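Local structure of dTDP-4-dehydrorhamnose 3,5-epimerase (Bacillus anthracis str. Ames, 3RYK) at residues G80-L85 against T184-S189; T95-V100 against H132-V137; K120-Y125 against L177-P182. The protein catalyses the epimerisation of dTDP-4-dehydro-6-deoxyglucose at carbons 3 and 5 of the sugar ring, a step in the biosynthesis of dTDP-L-rhamnose. All blocks are in the same frame, centred on the assembly; numbering follows the deposited sequence.

Contact 1: residues G80-L85 against T184-S189; sequences GTIRGL and TSPILS. With POP (pyrophosphate 2-), chain C.
With chi1 at -77°, Ile82 keeps CG1 beside its own backbone N, and its stretched chi2 carries the chain end to the ring of Pro186, where Ile82 CD1 lies 3.7 Å from Pro186 CB. On the same flank Leu188 lies alongside Ile82, its CD2 only 3.3 Å from Ile82 CB, a tight fit. A branched chain suits this place because its two arms meet different neighbours. The backbones join in a single bridge, Thr81 with Ile187. Ile187 N donates to Gly80 O (2.8 Å), and Ile82 N donates to Ile187 O (2.9 Å), both nearly straight. Gly80, at positive phi (79°), turns the chain where a CB would press on the preceding carbonyl. Thr81 OG1 lies 3.9 Å from Ile187 CB, while its hydrogen bond goes to Glu78 O. Beyond the bridge a water takes over, accepting from Ser189 N at 3.0 Å and donating to Ile82 O. Ser189 OG, set between N and carbonyl carbon (chi1 62°), caps helix 190-193 at Asp192 N and donates to pyrophosphate O4 (2.6 Å). This shared hydroxyl is consistent with the helix N-terminus and Lys191, which also bonds the pyrophosphate, together favouring the anion.

Contact 2: residues T95-V100 against H132-V137; sequences TKLIQV and HRQLLV
Ile98 and Val137 meet through CD1 and CG2 at 3.3 Å, closer than carbons usually pack. Ile98 CG1 stands beside the backbone N, but chi2 of 93°, off any staggered value, carries CD1 over the valine, and the fit looks strained. Lys96 and Leu135 lie on this face too. The lysine's extended chain leads away from the pairing, and its side chain is about 9 Å from the bound pyrophosphate.

On the other face Leu97 and Leu136 both hold CG anti to their backbone N (chi1 -175° in each), which brings Leu97 CD1 to Leu136 CD2 at 3.7 Å. Branched aliphatic residues thus fill both faces of this buried pair. Next to the leucines Gln99 and Gln134 run side by side with amide planes 44° apart. Gln99 OE1 is 3.4 Å from Gln134 NE2, yet the angle is too poor for a hydrogen bond. A water joins them instead, accepting from Gln134 NE2 (2.9 Å) and lying 2.8 Å from Gln99 OE1, and it also bonds to His132 O.

Beneath the side chains strands 96-100 and 134-137 run antiparallel, with two reciprocal pairs, Lys96 with Val137 and Ile98 with Leu135; Lys96 N to Val137 O is 2.9 Å. Where they part, a second water bridges Val100 N and Arg133 O. The chemistry passes from aliphatic packing at the Val137 end to hydrated amides, where glutamine suits, being long and able to donate and accept: buried Gln134 donates to Ser53 O and the water, and partly exposed Gln99 is tied to it only through that water.

Contact 3: residues K120-Y125 against L177-P182; sequences KQWRGY and LAIPWP
Lys120-Tyr125 and Leu177-Pro182 form no beta pairing: their nearest CA atoms, those of Lys120 and Leu177, are 7.4 Å apart, and the second segment is an irregular loop kinked by an inverse gamma turn centred on Pro180, its bond from Trp181 N to Ile179 O weak.

Side chains therefore make the contact, and Trp122 dominates it. Its CB points toward the loop, and chi1 of 59° places CG between backbone N and carbonyl carbon, while chi2 of -90° turns the ring plane perpendicular to the CA-CB-CG plane, presenting a face to Ile179. CG1 of Ile179 lies 4.2 Å from the centroid of the five-membered ring and only 8° off its normal, a CH-pi contact for which a flat, electron-rich indole and a slender aliphatic branch are well matched. At the pyrrole end, NE1 of Trp122 is 3.1 Å from Leu177 O, set obliquely to the ring. The Pro180 ring points back at the benzo half, obliquely and on the same side of the plane as Ile179; the closest spacing there is doubtful. Leu177, with CG beside its backbone N, turns CD2 back to Lys120 O, and its backbone N is bonded to Asp174.

Tyr106 also packs on Trp122, and Val108 on Ile179, both from strand 104-111 next door. Trp181 continues along the sheet to Cys146 and gives its indole N-H to Trp172 O. The contact thus belongs to the outer surface of the jelly-roll-like fold, where the long loop following strand 167-169 lies across a face of the five-stranded sheet and meets strand 122-128, outermost in this chain, mainly through Trp122.

Contacts 1 and 2 are buried, whereas contact 3 is largely at the surface. Contacts 1 and 3 use the same long loop after strand 167-169 and the same five-stranded sheet, and they touch: Ile82 packs on Trp181, and Leu85 on Ile179 and Leu177. Contact 2 belongs to the other sheet, yet Leu135 meets Tyr125 of contact 3, joining the two layers. Regular antiparallel backbone bonds hold contact 2; contact 1 has a lone bridge extended by water and ends at the pyrophosphate; contact 3 relies on aromatic and aliphatic packing. The centres of contacts 1 and 2 are about 19 Å apart, with no touch between them.

Contact 1: residues G80-L85 against T184-S189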
ATOM      1  N   GLY A  80      21.330  -1.464  -4.742  1.00 20.56           N
ATOM      2  CA  GLY A  80      22.197  -0.291  -4.835  1.00 20.97           C
ATOM      3  C   GLY A  80      21.633   0.852  -5.665  1.00 20.53           C
ATOM      4  O   GLY A  80      22.389   1.697  -6.191  1.00 21.89           O
ATOM      5  N   THR A  81      20.316   0.875  -5.818  1.00 20.37           N
ATOM      6  CA  THR A  81      19.644   1.927  -6.548  1.00 20.49           C
ATOM      7  C   THR A  81      19.327   3.004  -5.513  1.00 20.42           C
ATOM      8  O   THR A  81      18.780   2.714  -4.446  1.00 19.35           O
ATOM      9  CB  THR A  81      18.331   1.445  -7.193  1.00 20.31           C
ATOM     10  OG1 THR A  81      18.610   0.383  -8.112  1.00 20.04           O
ATOM     11  CG2 THR A  81      17.599   2.586  -7.916  1.00 19.28           C
ATOM     12  N   ILE A  82      19.707   4.242  -5.789  1.00 19.99           N
ATOM     13  CA  ILE A  82      19.419   5.341  -4.875  1.00 20.98           C
ATOM     14  C   ILE A  82      18.320   6.249  -5.405  1.00 21.42           C
ATOM     15  O   ILE A  82      18.404   6.773  -6.526  1.00 21.75           O
ATOM     16  CB  ILE A  82      20.668   6.154  -4.458  1.00 21.53           C
ATOM     17  CG1 ILE A  82      21.466   5.376  -3.408  1.00 22.19           C
ATOM     18  CG2 ILE A  82      20.272   7.467  -3.809  1.00 23.63           C
ATOM     19  CD1 ILE A  82      22.661   6.121  -2.863  1.00 23.51           C
ATOM     20  N   ARG A  83      17.290   6.408  -4.578  1.00 20.62           N
ATOM     21  CA  ARG A  83      16.130   7.245  -4.869  1.00 20.78           C
ATOM     22  C   ARG A  83      16.145   8.420  -3.871  1.00 20.96           C
ATOM     23  O   ARG A  83      15.868   8.230  -2.674  1.00 19.99           O
ATOM     24  CB  ARG A  83      14.841   6.443  -4.711  1.00 21.41           C
ATOM     25  CG  ARG A  83      14.724   5.181  -5.580  1.00 22.65           C
ATOM     26  CD  ARG A  83      14.753   5.440  -7.073  1.00 23.17           C
ATOM     27  NE  ARG A  83      14.509   4.187  -7.785  1.00 22.36           N
ATOM     28  CZ  ARG A  83      14.376   4.059  -9.102  1.00 23.49           C
ATOM     29  NH1 ARG A  83      14.479   5.119  -9.903  1.00 24.86           N
ATOM     30  NH2 ARG A  83      14.133   2.859  -9.620  1.00 25.18           N
ATOM     31  N   GLY A  84      16.479   9.617  -4.349  1.00 21.30           N
ATOM     32  CA  GLY A  84      16.547  10.830  -3.511  1.00 22.08           C
ATOM     33  C   GLY A  84      17.897  11.542  -3.543  1.00 23.18           C
ATOM     34  O   GLY A  84      18.689  11.311  -4.478  1.00 24.36           O
ATOM     35  N   LEU A  85      18.194  12.417  -2.567  1.00 24.37           N
ATOM     36  CA  LEU A  85      17.318  12.794  -1.423  1.00 24.25           C
ATOM     37  C   LEU A  85      16.289  13.829  -1.879  1.00 24.81           C
ATOM     38  O   LEU A  85      16.678  14.925  -2.263  1.00 25.54           O
ATOM     39  CB  LEU A  85      18.154  13.425  -0.294  1.00 24.55           C
ATOM     40  CG  LEU A  85      19.238  12.652   0.463  1.00 25.02           C
ATOM     41  CD1 LEU A  85      20.068  13.605   1.322  1.00 27.56           C
ATOM     42  CD2 LEU A  85      18.610  11.544   1.307  1.00 25.50           C
ATOM     43  N   THR A 184      28.999   1.937  -3.382  1.00 20.85           N
ATOM     44  CA  THR A 184      30.069   2.806  -3.871  1.00 21.39           C
ATOM     45  C   THR A 184      29.692   3.547  -5.149  1.00 22.04           C
ATOM     46  O   THR A 184      29.969   4.752  -5.286  1.00 22.11           O
ATOM     47  CB  THR A 184      31.369   1.980  -4.094  1.00 21.58           C
ATOM     48  OG1 THR A 184      31.884   1.562  -2.821  1.00 24.03           O
ATOM     49  CG2 THR A 184      32.462   2.778  -4.824  1.00 21.78           C
ATOM     50  N   SER A 185      29.068   2.825  -6.072  1.00 22.45           N
ATOM     51  CA  SER A 185      28.651   3.385  -7.361  1.00 23.96           C
ATOM     52  C   SER A 185      27.142   3.207  -7.494  1.00 22.55           C
ATOM     53  O   SER A 185      26.689   2.377  -8.278  1.00 22.63           O
ATOM     54  CB  SER A 185      29.375   2.639  -8.484  1.00 24.68           C
ATOM     55  OG  SER A 185      30.786   2.704  -8.316  1.00 28.19           O
ATOM     56  N   PRO A 186      26.353   4.019  -6.766  1.00 23.32           N
ATOM     57  CA  PRO A 186      24.902   3.856  -6.835  1.00 23.55           C
ATOM     58  C   PRO A 186      24.258   3.999  -8.192  1.00 23.76           C
ATOM     59  O   PRO A 186      24.754   4.764  -9.041  1.00 24.65           O
ATOM     60  CB  PRO A 186      24.369   4.972  -5.928  1.00 23.91           C
ATOM     61  CG  PRO A 186      25.474   5.912  -5.749  1.00 24.51           C
ATOM     62  CD  PRO A 186      26.746   5.159  -5.920  1.00 22.72           C
ATOM     63  N   ILE A 187      23.182   3.243  -8.399  1.00 24.11           N
ATOM     64  CA  ILE A 187      22.415   3.307  -9.637  1.00 24.14           C
ATOM     65  C   ILE A 187      21.522   4.527  -9.380  1.00 24.64           C
ATOM     66  O   ILE A 187      20.704   4.528  -8.488  1.00 25.51           O
ATOM     67  CB  ILE A 187      21.648   2.010  -9.920  1.00 24.41           C
ATOM     68  CG1 ILE A 187      22.667   0.895 -10.174  1.00 24.41           C
ATOM     69  CG2 ILE A 187      20.701   2.185 -11.115  1.00 24.51           C
ATOM     70  CD1 ILE A 187      22.137  -0.495 -10.032  1.00 25.13           C
ATOM     71  N   LEU A 188      21.733   5.594 -10.140  1.00 24.37           N
ATOM     72  CA  LEU A 188      20.985   6.829  -9.994  1.00 25.29           C
ATOM     73  C   LEU A 188      20.490   7.312 -11.331  1.00 25.47           C
ATOM     74  O   LEU A 188      21.124   7.038 -12.343  1.00 26.78           O
ATOM     75  CB  LEU A 188      21.944   7.914  -9.489  1.00 26.30           C
ATOM     76  CG  LEU A 188      22.582   7.723  -8.114  1.00 26.68           C
ATOM     77  CD1 LEU A 188      23.841   8.561  -7.890  1.00 30.10           C
ATOM     78  CD2 LEU A 188      21.510   8.012  -7.106  1.00 29.38           C
ATOM     79  N   SER A 189      19.371   8.025 -11.335  1.00 25.66           N
ATOM     80  CA  SER A 189      18.859   8.574 -12.582  1.00 25.67           C
ATOM     81  C   SER A 189      19.694   9.836 -12.804  1.00 26.22           C
ATOM     82  O   SER A 189      20.275  10.392 -11.851  1.00 27.14           O
ATOM     83  CB  SER A 189      17.374   8.907 -12.496  1.00 25.19           C
ATOM     84  OG  SER A 189      17.132   9.896 -11.515  1.00 25.25           O
TER
HETATM   85  P1  POP C 182      11.144  11.149  -9.840  0.70 37.24           P
HETATM   86  O1  POP C 182       9.821  11.031 -10.567  0.70 36.14           O
HETATM   87  O2  POP C 182      11.121  12.431  -9.033  0.70 36.95           O
HETATM   88  O3  POP C 182      11.338   9.961  -8.925  0.70 37.06           O
HETATM   89  O   POP C 182      12.332  11.267 -10.936  0.70 36.46           O
HETATM   90  P2  POP C 182      13.407  10.119 -11.331  0.70 37.41           P
HETATM   91  O4  POP C 182      14.722  10.464 -10.672  0.70 35.07           O
HETATM   92  O5  POP C 182      13.592  10.121 -12.830  0.70 35.81           O
HETATM   93  O6  POP C 182      12.977   8.729 -10.917  0.70 35.85           O
HETATM   94  O   HOH W   1      17.862   7.790  -8.752  1.00 31.96           O

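Contact 2: residues T95-V100 against H132-V137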
ATOM      1  N   THR A  95       4.302  15.419   3.937  1.00 26.12           N
ATOM      2  CA  THR A  95       4.573  14.564   5.075  1.00 25.90           C
ATOM      3  C   THR A  95       4.552  13.236   4.337  1.00 25.37           C
ATOM      4  O   THR A  95       3.688  13.032   3.474  1.00 26.26           O
ATOM      5  CB  THR A  95       3.421  14.520   6.078  1.00 26.21           C
ATOM      6  OG1 THR A  95       3.139  15.838   6.545  1.00 27.72           O
ATOM      7  CG2 THR A  95       3.764  13.612   7.251  1.00 25.92           C
ATOM      8  N   LYS A  96       5.497  12.350   4.626  1.00 24.28           N
ATOM      9  CA  LYS A  96       5.541  11.046   3.970  1.00 23.25           C
ATOM     10  C   LYS A  96       5.488   9.945   5.019  1.00 22.13           C
ATOM     11  O   LYS A  96       5.830  10.193   6.166  1.00 22.87           O
ATOM     12  CB  LYS A  96       6.802  10.899   3.138  1.00 23.71           C
ATOM     13  CG  LYS A  96       6.948  11.945   2.051  1.00 25.05           C
ATOM     14  CD  LYS A  96       8.190  11.716   1.235  1.00 25.01           C
ATOM     15  CE  LYS A  96       8.355  12.785   0.175  1.00 27.02           C
ATOM     16  NZ  LYS A  96       9.576  12.524  -0.629  1.00 29.34           N
ATOM     17  N   LEU A  97       5.067   8.748   4.608  1.00 20.92           N
ATOM     18  CA  LEU A  97       4.968   7.561   5.494  1.00 20.21           C
ATOM     19  C   LEU A  97       5.382   6.433   4.565  1.00 20.02           C
ATOM     20  O   LEU A  97       4.632   6.034   3.683  1.00 21.18           O
ATOM     21  CB  LEU A  97       3.561   7.413   6.050  1.00 20.13           C
ATOM     22  CG  LEU A  97       3.264   6.317   7.078  1.00 20.27           C
ATOM     23  CD1 LEU A  97       4.090   6.504   8.337  1.00 21.34           C
ATOM     24  CD2 LEU A  97       1.791   6.432   7.392  1.00 21.01           C
ATOM     25  N   ILE A  98       6.587   5.925   4.786  1.00 20.03           N
ATOM     26  CA  ILE A  98       7.174   4.909   3.942  1.00 21.46           C
ATOM     27  C   ILE A  98       7.323   3.518   4.526  1.00 21.56           C
ATOM     28  O   ILE A  98       7.624   3.361   5.702  1.00 22.64           O
ATOM     29  CB  ILE A  98       8.616   5.343   3.563  1.00 22.26           C
ATOM     30  CG1 ILE A  98       8.674   6.725   2.869  1.00 24.81           C
ATOM     31  CG2 ILE A  98       9.286   4.296   2.665  1.00 23.79           C
ATOM     32  CD1 ILE A  98       8.908   7.914   3.764  1.00 29.41           C
ATOM     33  N   GLN A  99       7.120   2.526   3.666  1.00 21.82           N
ATOM     34  CA  GLN A  99       7.268   1.121   4.019  1.00 22.52           C
ATOM     35  C   GLN A  99       7.791   0.358   2.803  1.00 22.62           C
ATOM     36  O   GLN A  99       7.688   0.819   1.646  1.00 23.79           O
ATOM     37  CB  GLN A  99       5.975   0.470   4.496  1.00 23.86           C
ATOM     38  CG  GLN A  99       4.875   0.389   3.476  1.00 24.17           C
ATOM     39  CD  GLN A  99       3.676  -0.396   3.964  1.00 27.85           C
ATOM     40  OE1 GLN A  99       3.791  -1.235   4.856  1.00 29.78           O
ATOM     41  NE2 GLN A  99       2.531  -0.162   3.349  1.00 30.39           N
ATOM     42  N   VAL A 100       8.346  -0.813   3.084  1.00 21.92           N
ATOM     43  CA  VAL A 100       8.902  -1.696   2.065  1.00 22.06           C
ATOM     44  C   VAL A 100       8.008  -2.925   1.958  1.00 22.40           C
ATOM     45  O   VAL A 100       7.759  -3.633   2.961  1.00 22.84           O
ATOM     46  CB  VAL A 100      10.349  -2.079   2.401  1.00 21.43           C
ATOM     47  CG1 VAL A 100      10.869  -3.096   1.407  1.00 21.82           C
ATOM     48  CG2 VAL A 100      11.237  -0.816   2.443  1.00 23.30           C
ATOM     49  N   HIS A 132       8.496  -5.107   8.377  1.00 18.88           N
ATOM     50  CA  HIS A 132       7.256  -4.374   8.152  1.00 18.77           C
ATOM     51  C   HIS A 132       7.280  -2.961   8.756  1.00 17.99           C
ATOM     52  O   HIS A 132       6.214  -2.349   8.968  1.00 18.01           O
ATOM     53  CB  HIS A 132       6.058  -5.142   8.754  1.00 19.18           C
ATOM     54  CG  HIS A 132       5.985  -6.578   8.333  1.00 21.47           C
ATOM     55  ND1 HIS A 132       5.451  -6.979   7.125  1.00 25.59           N
ATOM     56  CD2 HIS A 132       6.364  -7.709   8.973  1.00 23.33           C
ATOM     57  CE1 HIS A 132       5.531  -8.296   7.035  1.00 25.80           C
ATOM     58  NE2 HIS A 132       6.083  -8.760   8.143  1.00 24.82           N
ATOM     59  N   ARG A 133       8.478  -2.427   8.999  1.00 18.05           N
ATOM     60  CA  ARG A 133       8.613  -1.120   9.607  1.00 18.03           C
ATOM     61  C   ARG A 133       8.259   0.007   8.696  1.00 18.41           C
ATOM     62  O   ARG A 133       8.333  -0.135   7.480  1.00 20.57           O
ATOM     63  CB  ARG A 133       9.990  -0.928  10.257  1.00 17.32           C
ATOM     64  CG  ARG A 133      10.166  -1.814  11.502  1.00 18.66           C
ATOM     65  CD  ARG A 133      11.499  -1.617  12.177  1.00 17.21           C
ATOM     66  NE  ARG A 133      11.562  -2.463  13.391  1.00 18.59           N
ATOM     67  CZ  ARG A 133      12.565  -2.442  14.268  1.00 18.51           C
ATOM     68  NH1 ARG A 133      13.604  -1.638  14.100  1.00 20.01           N
ATOM     69  NH2 ARG A 133      12.520  -3.212  15.355  1.00 20.98           N
ATOM     70  N   GLN A 134       7.825   1.105   9.301  1.00 19.03           N
ATOM     71  CA  GLN A 134       7.436   2.284   8.549  1.00 19.03           C
ATOM     72  C   GLN A 134       8.122   3.489   9.147  1.00 18.82           C
ATOM     73  O   GLN A 134       8.527   3.483  10.293  1.00 18.70           O
ATOM     74  CB  GLN A 134       5.916   2.457   8.558  1.00 19.70           C
ATOM     75  CG  GLN A 134       5.167   1.192   8.108  1.00 20.83           C
ATOM     76  CD  GLN A 134       3.681   1.397   7.860  1.00 23.29           C
ATOM     77  OE1 GLN A 134       3.192   2.526   7.739  1.00 25.93           O
ATOM     78  NE2 GLN A 134       2.956   0.295   7.757  1.00 25.33           N
ATOM     79  N   LEU A 135       8.321   4.507   8.326  1.00 18.17           N
ATOM     80  CA  LEU A 135       8.963   5.721   8.790  1.00 19.16           C
ATOM     81  C   LEU A 135       8.067   6.902   8.447  1.00 19.60           C
ATOM     82  O   LEU A 135       7.622   7.031   7.302  1.00 20.84           O
ATOM     83  CB  LEU A 135      10.322   5.883   8.118  1.00 18.93           C
ATOM     84  CG  LEU A 135      11.143   7.093   8.539  1.00 20.18           C
ATOM     85  CD1 LEU A 135      11.529   7.017  10.010  1.00 21.60           C
ATOM     86  CD2 LEU A 135      12.391   7.186   7.667  1.00 19.82           C
ATOM     87  N   LEU A 136       7.785   7.742   9.445  1.00 20.22           N
ATOM     88  CA  LEU A 136       6.961   8.922   9.281  1.00 21.10           C
ATOM     89  C   LEU A 136       7.998  10.032   9.108  1.00 21.30           C
ATOM     90  O   LEU A 136       8.765  10.318  10.028  1.00 20.94           O
ATOM     91  CB  LEU A 136       6.062   9.158  10.507  1.00 20.67           C
ATOM     92  CG  LEU A 136       5.029  10.304  10.461  1.00 22.07           C
ATOM     93  CD1 LEU A 136       5.661  11.702  10.380  1.00 24.01           C
ATOM     94  CD2 LEU A 136       4.060  10.080   9.319  1.00 23.28           C
ATOM     95  N   VAL A 137       8.057  10.599   7.899  1.00 21.98           N
ATOM     96  CA  VAL A 137       8.986  11.666   7.570  1.00 22.56           C
ATOM     97  C   VAL A 137       8.198  12.989   7.610  1.00 22.56           C
ATOM     98  O   VAL A 137       7.341  13.237   6.748  1.00 22.84           O
ATOM     99  CB  VAL A 137       9.591  11.496   6.164  1.00 22.40           C
ATOM    100  CG1 VAL A 137      10.744  12.475   5.973  1.00 24.48           C
ATOM    101  CG2 VAL A 137      10.086  10.069   5.944  1.00 22.56           C
TER
HETATM  102  O   HOH W   2       4.139  -2.361   7.411  1.00 38.78           O
HETATM  103  O   HOH W   3       8.476  -1.951   5.694  1.00 23.64           O

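Contact 3: residues K120-Y125 against L177-P182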
ATOM      1  N   LYS A 120      20.298  19.962  10.111  1.00 26.49           N
ATOM      2  CA  LYS A 120      21.306  19.287   9.284  1.00 26.21           C
ATOM      3  C   LYS A 120      21.556  17.821   9.675  1.00 25.52           C
ATOM      4  O   LYS A 120      22.135  17.065   8.883  1.00 27.92           O
ATOM      5  CB  LYS A 120      22.636  20.043   9.133  1.00 26.84           C
ATOM      6  CG  LYS A 120      22.553  21.422   8.480  1.00 28.91           C
ATOM      7  CD  LYS A 120      23.970  21.861   8.119  1.00 31.53           C
ATOM      8  CE  LYS A 120      24.108  23.243   7.473  1.00 33.87           C
ATOM      9  NZ  LYS A 120      23.846  24.389   8.363  1.00 37.61           N
ATOM     10  N   GLN A 121      21.101  17.406  10.860  1.00 24.30           N
ATOM     11  CA  GLN A 121      21.287  16.026  11.300  1.00 24.19           C
ATOM     12  C   GLN A 121      20.462  15.029  10.471  1.00 23.49           C
ATOM     13  O   GLN A 121      19.426  15.365   9.899  1.00 23.31           O
ATOM     14  CB  GLN A 121      20.972  15.864  12.786  1.00 24.27           C
ATOM     15  CG  GLN A 121      21.820  16.743  13.714  1.00 25.24           C
ATOM     16  CD  GLN A 121      21.558  16.485  15.196  1.00 27.05           C
ATOM     17  OE1 GLN A 121      21.090  15.411  15.586  1.00 29.21           O
ATOM     18  NE2 GLN A 121      21.894  17.463  16.032  1.00 29.20           N
ATOM     19  N   TRP A 122      20.942  13.790  10.427  1.00 23.11           N
ATOM     20  CA  TRP A 122      20.300  12.719   9.675  1.00 22.86           C
ATOM     21  C   TRP A 122      20.273  11.400  10.423  1.00 22.40           C
ATOM     22  O   TRP A 122      20.914  11.238  11.464  1.00 23.35           O
ATOM     23  CB  TRP A 122      21.034  12.496   8.348  1.00 22.86           C
ATOM     24  CG  TRP A 122      22.471  12.148   8.513  1.00 25.12           C
ATOM     25  CD1 TRP A 122      23.519  13.018   8.565  1.00 26.32           C
ATOM     26  CD2 TRP A 122      23.037  10.838   8.653  1.00 24.03           C
ATOM     27  NE1 TRP A 122      24.693  12.338   8.738  1.00 26.56           N
ATOM     28  CE2 TRP A 122      24.426  10.998   8.799  1.00 25.82           C
ATOM     29  CE3 TRP A 122      22.502   9.542   8.683  1.00 23.14           C
ATOM     30  CZ2 TRP A 122      25.291   9.912   8.962  1.00 26.61           C
ATOM     31  CZ3 TRP A 122      23.359   8.479   8.849  1.00 25.41           C
ATOM     32  CH2 TRP A 122      24.734   8.668   8.990  1.00 25.36           C
ATOM     33  N   ARG A 123      19.511  10.456   9.886  1.00 22.87           N
ATOM     34  CA  ARG A 123      19.442   9.129  10.488  1.00 22.01           C
ATOM     35  C   ARG A 123      19.106   8.084   9.433  1.00 20.81           C
ATOM     36  O   ARG A 123      18.236   8.300   8.582  1.00 21.46           O
ATOM     37  CB  ARG A 123      18.493   9.077  11.682  1.00 22.38           C
ATOM     38  CG  ARG A 123      18.427   7.704  12.389  1.00 23.35           C
ATOM     39  CD  ARG A 123      17.759   7.843  13.755  1.00 24.25           C
ATOM     40  NE  ARG A 123      17.710   6.590  14.516  1.00 26.10           N
ATOM     41  CZ  ARG A 123      18.718   6.104  15.239  1.00 26.68           C
ATOM     42  NH1 ARG A 123      19.893   6.723  15.260  1.00 27.84           N
ATOM     43  NH2 ARG A 123      18.571   4.955  15.908  1.00 28.23           N
ATOM     44  N   GLY A 124      19.834   6.975   9.505  1.00 20.66           N
ATOM     45  CA  GLY A 124      19.687   5.838   8.599  1.00 20.22           C
ATOM     46  C   GLY A 124      18.910   4.689   9.226  1.00 20.30           C
ATOM     47  O   GLY A 124      19.331   4.148  10.252  1.00 21.92           O
ATOM     48  N   TYR A 125      17.794   4.312   8.596  1.00 19.99           N
ATOM     49  CA  TYR A 125      16.919   3.235   9.079  1.00 18.61           C
ATOM     50  C   TYR A 125      16.799   2.101   8.060  1.00 19.34           C
ATOM     51  O   TYR A 125      16.784   2.334   6.831  1.00 21.74           O
ATOM     52  CB  TYR A 125      15.494   3.759   9.216  1.00 18.19           C
ATOM     53  CG  TYR A 125      15.306   5.028   9.994  1.00 17.66           C
ATOM     54  CD1 TYR A 125      14.930   5.007  11.328  1.00 17.03           C
ATOM     55  CD2 TYR A 125      15.461   6.254   9.384  1.00 18.43           C
ATOM     56  CE1 TYR A 125      14.717   6.178  12.034  1.00 19.11           C
ATOM     57  CE2 TYR A 125      15.267   7.428  10.074  1.00 19.36           C
ATOM     58  CZ  TYR A 125      14.889   7.387  11.408  1.00 18.56           C
ATOM     59  OH  TYR A 125      14.682   8.564  12.091  1.00 24.00           O
ATOM     60  N   LEU A 177      26.972  16.207   4.804  1.00 25.57           N
ATOM     61  CA  LEU A 177      26.203  15.174   5.523  1.00 24.77           C
ATOM     62  C   LEU A 177      26.998  13.891   5.716  1.00 23.40           C
ATOM     63  O   LEU A 177      26.824  13.190   6.722  1.00 24.77           O
ATOM     64  CB  LEU A 177      24.877  14.904   4.796  1.00 24.86           C
ATOM     65  CG  LEU A 177      23.868  16.061   4.693  1.00 24.96           C
ATOM     66  CD1 LEU A 177      22.546  15.660   4.022  1.00 27.19           C
ATOM     67  CD2 LEU A 177      23.619  16.692   6.064  1.00 25.32           C
ATOM     68  N   ALA A 178      27.859  13.587   4.741  1.00 22.14           N
ATOM     69  CA  ALA A 178      28.721  12.402   4.736  1.00 20.83           C
ATOM     70  C   ALA A 178      27.961  11.138   5.111  1.00 20.54           C
ATOM     71  O   ALA A 178      28.368  10.408   6.002  1.00 22.82           O
ATOM     72  CB  ALA A 178      29.900  12.618   5.664  1.00 20.38           C
ATOM     73  N   ILE A 179      26.851  10.894   4.427  1.00 18.99           N
ATOM     74  CA  ILE A 179      26.036   9.712   4.708  1.00 18.26           C
ATOM     75  C   ILE A 179      26.784   8.441   4.268  1.00 18.54           C
ATOM     76  O   ILE A 179      27.324   8.376   3.153  1.00 19.96           O
ATOM     77  CB  ILE A 179      24.640   9.810   4.041  1.00 17.76           C
ATOM     78  CG1 ILE A 179      23.923  11.071   4.531  1.00 18.10           C
ATOM     79  CG2 ILE A 179      23.809   8.544   4.334  1.00 18.88           C
ATOM     80  CD1 ILE A 179      22.708  11.469   3.748  1.00 21.05           C
ATOM     81  N   PRO A 180      26.833   7.417   5.145  1.00 19.67           N
ATOM     82  CA  PRO A 180      27.509   6.144   4.884  1.00 19.67           C
ATOM     83  C   PRO A 180      26.682   5.180   4.018  1.00 19.53           C
ATOM     84  O   PRO A 180      26.337   4.079   4.453  1.00 19.66           O
ATOM     85  CB  PRO A 180      27.678   5.573   6.294  1.00 20.60           C
ATOM     86  CG  PRO A 180      26.468   6.033   6.978  1.00 19.48           C
ATOM     87  CD  PRO A 180      26.268   7.433   6.506  1.00 20.45           C
ATOM     88  N   TRP A 181      26.392   5.559   2.781  1.00 19.17           N
ATOM     89  CA  TRP A 181      25.606   4.694   1.918  1.00 18.23           C
ATOM     90  C   TRP A 181      26.272   3.345   1.746  1.00 18.65           C
ATOM     91  O   TRP A 181      27.498   3.270   1.615  1.00 20.63           O
ATOM     92  CB  TRP A 181      25.396   5.316   0.532  1.00 18.82           C
ATOM     93  CG  TRP A 181      24.672   6.584   0.546  1.00 21.20           C
ATOM     94  CD1 TRP A 181      25.201   7.832   0.406  1.00 24.28           C
ATOM     95  CD2 TRP A 181      23.274   6.759   0.755  1.00 22.11           C
ATOM     96  NE1 TRP A 181      24.211   8.772   0.477  1.00 25.06           N
ATOM     97  CE2 TRP A 181      23.015   8.144   0.698  1.00 24.26           C
ATOM     98  CE3 TRP A 181      22.205   5.880   0.967  1.00 23.04           C
ATOM     99  CZ2 TRP A 181      21.735   8.673   0.858  1.00 25.41           C
ATOM    100  CZ3 TRP A 181      20.930   6.414   1.128  1.00 22.70           C
ATOM    101  CH2 TRP A 181      20.710   7.801   1.074  1.00 25.31           C
ATOM    102  N   PRO A 182      25.472   2.261   1.732  1.00 19.26           N
ATOM    103  CA  PRO A 182      26.002   0.903   1.576  1.00 19.15           C
ATOM    104  C   PRO A 182      26.329   0.536   0.121  1.00 19.09           C
ATOM    105  O   PRO A 182      26.217  -0.629  -0.278  1.00 19.95           O
ATOM    106  CB  PRO A 182      24.848   0.056   2.093  1.00 19.86           C
ATOM    107  CG  PRO A 182      23.657   0.830   1.714  1.00 19.36           C
ATOM    108  CD  PRO A 182      24.020   2.238   1.985  1.00 19.60           C
TER